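Local structure of 3-dehydroquinate dehydratase (Clostridium difficile, 4H3D) at residues B[94-98]-B[99-103]. The protein catalyses the cis-dehydration of 3-dehydroquinate to 3-dehydroshikimate, the third step of the chorismate pathway, through an imine intermediate between enzyme and substrate. Sequence-based numbering, arbitrary orientation.
Sequences KLISR and DYYTT
The rings of Tyr-100 and Tyr-101 both meet Ile-96 at their edges, near the ring planes, and neither offers it a face. The delta methyl does most of the touching: Ile-96 CD1 lies 3.8 Å from Tyr-100 CD2 and 4.0 Å from Tyr-101 CB. A branched aliphatic chain suits this place because its CG1 arm, set between the backbone N and the carbonyl carbon (chi1 64°), carries CD1 forward to the start of the helix. Both tyrosines point CG anti to their own backbone N, yet they part company, each phenol pairing its hydroxyl with backbone elsewhere: Tyr-100 OH with Val-59 O, Tyr-101 OH with Glu-120 N.

Ser-97 is the N-cap. Its side chain is short enough to fold back, and Ser-97 OG accepts from Tyr-100 N at 2.9 Å, with an N-H...O angle of 154°, giving an acceptor to a first-turn amide, which has no i-4 carbonyl within the helix. Tyr-101 N donates to Ser-97 O at 2.9 Å, and Thr-102 N to Arg-98 O at 3.1 Å, so the regular i to i+4 pattern starts at once. One residue further on, Asp-99 O is gripped twice by Thr-103, through N and through OG1, from opposite faces of the carbonyl plane. Thr-102, small and beta-branched, fits against Val-127 and Val-131 of helix 125-137.

The Ser-97 N-cap and the hydrophobic staple between Ile-96 (N') and Tyr-101 (N4) together open helix 98-110, which follows strand 81-84 in the TIM barrel of type I dehydroquinases; the side chain of Tyr-101 lies about 6 Å from that of Arg-86, which binds 3-dehydroquinate.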
ATOM      1  N   LYS B  94       8.163 -30.440  -5.832  1.00 33.83           N
ATOM      2  CA  LYS B  94       8.553 -31.833  -5.734  1.00 33.71           C
ATOM      3  C   LYS B  94       7.569 -32.705  -4.960  1.00 33.09           C
ATOM      4  O   LYS B  94       7.194 -32.388  -3.830  1.00 30.51           O
ATOM      5  CB  LYS B  94       9.916 -31.855  -5.028  1.00 33.72           C
ATOM      6  CG  LYS B  94      10.495 -33.198  -4.734  1.00 35.38           C
ATOM      7  CD  LYS B  94      10.920 -33.942  -5.987  1.00 35.23           C
ATOM      8  CE  LYS B  94      11.640 -35.207  -5.560  1.00 37.40           C
ATOM      9  NZ  LYS B  94      12.159 -35.982  -6.698  1.00 38.05           N
ATOM     10  N   LEU B  95       7.153 -33.809  -5.577  1.00 34.30           N
ATOM     11  CA  LEU B  95       6.288 -34.771  -4.904  1.00 34.65           C
ATOM     12  C   LEU B  95       7.118 -35.613  -3.931  1.00 33.79           C
ATOM     13  O   LEU B  95       8.170 -36.142  -4.306  1.00 32.08           O
ATOM     14  CB  LEU B  95       5.624 -35.721  -5.909  1.00 38.07           C
ATOM     15  CG  LEU B  95       4.602 -35.151  -6.896  1.00 42.79           C
ATOM     16  CD1 LEU B  95       4.243 -36.204  -7.946  1.00 48.34           C
ATOM     17  CD2 LEU B  95       3.343 -34.653  -6.159  1.00 42.72           C
ATOM     18  N   ILE B  96       6.659 -35.703  -2.682  1.00 31.08           N
ATOM     19  CA  ILE B  96       7.263 -36.597  -1.682  1.00 31.22           C
ATOM     20  C   ILE B  96       6.154 -37.224  -0.851  1.00 31.50           C
ATOM     21  O   ILE B  96       5.002 -36.746  -0.853  1.00 32.85           O
ATOM     22  CB  ILE B  96       8.278 -35.895  -0.730  1.00 29.12           C
ATOM     23  CG1 ILE B  96       7.577 -34.831   0.115  1.00 29.93           C
ATOM     24  CG2 ILE B  96       9.452 -35.347  -1.526  1.00 29.46           C
ATOM     25  CD1 ILE B  96       8.480 -34.173   1.185  1.00 29.16           C
ATOM     26  N   SER B  97       6.490 -38.274  -0.116  1.00 29.76           N
ATOM     27  CA  SER B  97       5.503 -38.934   0.688  1.00 30.27           C
ATOM     28  C   SER B  97       5.201 -38.153   1.953  1.00 29.94           C
ATOM     29  O   SER B  97       5.961 -37.274   2.377  1.00 26.99           O
ATOM     30  CB  SER B  97       5.953 -40.356   1.068  1.00 33.29           C
ATOM     31  OG  SER B  97       6.996 -40.328   2.033  1.00 27.79           O
ATOM     32  N   ARG B  98       4.069 -38.495   2.540  0.50 30.73           N
ATOM     33  CA  ARG B  98       3.598 -37.939   3.788  0.50 31.39           C
ATOM     34  C   ARG B  98       4.589 -38.285   4.907  0.50 30.18           C
ATOM     35  O   ARG B  98       4.941 -37.440   5.736  0.50 27.49           O
ATOM     36  CB  ARG B  98       2.222 -38.553   4.048  0.50 34.35           C
ATOM     37  CG  ARG B  98       1.586 -38.298   5.368  0.50 36.75           C
ATOM     38  CD  ARG B  98       0.108 -38.630   5.220  0.50 40.05           C
ATOM     39  NE  ARG B  98      -0.437 -37.800   4.154  0.50 37.89           N
ATOM     40  CZ  ARG B  98      -0.960 -36.597   4.356  0.50 29.79           C
ATOM     41  NH1 ARG B  98      -1.043 -36.131   5.586  0.50 22.96           N
ATOM     42  NH2 ARG B  98      -1.411 -35.875   3.335  0.50 21.94           N
ATOM     43  N   ASP B  99       5.045 -39.531   4.904  1.00 29.83           N
ATOM     44  CA  ASP B  99       6.015 -39.996   5.883  1.00 30.51           C
ATOM     45  C   ASP B  99       7.337 -39.246   5.743  1.00 26.88           C
ATOM     46  O   ASP B  99       7.941 -38.884   6.751  1.00 25.92           O
ATOM     47  CB  ASP B  99       6.242 -41.506   5.763  1.00 32.75           C
ATOM     48  CG  ASP B  99       5.084 -42.321   6.330  1.00 38.13           C
ATOM     49  OD1 ASP B  99       4.289 -41.782   7.132  1.00 40.59           O
ATOM     50  OD2 ASP B  99       4.977 -43.499   5.979  1.00 40.13           O
ATOM     51  N   TYR B 100       7.787 -39.002   4.509  1.00 25.70           N
ATOM     52  CA  TYR B 100       9.048 -38.284   4.336  1.00 23.61           C
ATOM     53  C   TYR B 100       8.892 -36.812   4.721  1.00 23.55           C
ATOM     54  O   TYR B 100       9.813 -36.218   5.241  1.00 21.60           O
ATOM     55  CB  TYR B 100       9.634 -38.410   2.924  1.00 23.85           C
ATOM     56  CG  TYR B 100      11.023 -37.787   2.855  1.00 22.44           C
ATOM     57  CD1 TYR B 100      12.081 -38.333   3.585  1.00 27.32           C
ATOM     58  CD2 TYR B 100      11.269 -36.650   2.096  1.00 27.65           C
ATOM     59  CE1 TYR B 100      13.345 -37.759   3.559  1.00 27.39           C
ATOM     60  CE2 TYR B 100      12.532 -36.074   2.058  1.00 23.82           C
ATOM     61  CZ  TYR B 100      13.568 -36.642   2.795  1.00 25.27           C
ATOM     62  OH  TYR B 100      14.823 -36.080   2.759  1.00 23.37           O
ATOM     63  N   TYR B 101       7.721 -36.235   4.474  1.00 24.33           N
ATOM     64  CA  TYR B 101       7.481 -34.839   4.835  1.00 23.62           C
ATOM     65  C   TYR B 101       7.673 -34.671   6.336  1.00 22.62           C
ATOM     66  O   TYR B 101       8.313 -33.728   6.784  1.00 19.85           O
ATOM     67  CB  TYR B 101       6.069 -34.424   4.425  1.00 24.04           C
ATOM     68  CG  TYR B 101       5.667 -33.020   4.780  1.00 22.56           C
ATOM     69  CD1 TYR B 101       5.922 -31.961   3.925  1.00 25.38           C
ATOM     70  CD2 TYR B 101       4.979 -32.756   5.960  1.00 24.25           C
ATOM     71  CE1 TYR B 101       5.523 -30.657   4.255  1.00 22.44           C
ATOM     72  CE2 TYR B 101       4.580 -31.479   6.292  1.00 24.12           C
ATOM     73  CZ  TYR B 101       4.857 -30.429   5.435  1.00 26.16           C
ATOM     74  OH  TYR B 101       4.445 -29.159   5.774  1.00 22.04           O
ATOM     75  N   THR B 102       7.102 -35.603   7.092  1.00 23.20           N
ATOM     76  CA  THR B 102       7.196 -35.614   8.547  1.00 24.25           C
ATOM     77  C   THR B 102       8.645 -35.815   8.998  1.00 22.86           C
ATOM     78  O   THR B 102       9.155 -35.042   9.802  1.00 23.33           O
ATOM     79  CB  THR B 102       6.299 -36.718   9.131  1.00 24.90           C
ATOM     80  OG1 THR B 102       4.946 -36.493   8.697  1.00 28.56           O
ATOM     81  CG2 THR B 102       6.356 -36.735  10.657  1.00 25.83           C
ATOM     82  N   THR B 103       9.300 -36.825   8.447  1.00 23.00           N
ATOM     83  CA  THR B 103      10.699 -37.131   8.774  1.00 25.35           C
ATOM     84  C   THR B 103      11.626 -35.966   8.453  1.00 24.02           C
ATOM     85  O   THR B 103      12.469 -35.595   9.272  1.00 24.86           O
ATOM     86  CB  THR B 103      11.194 -38.385   8.008  1.00 27.00           C
ATOM     87  OG1 THR B 103      10.380 -39.502   8.357  1.00 30.63           O
ATOM     88  CG2 THR B 103      12.656 -38.700   8.358  1.00 28.57           C
TER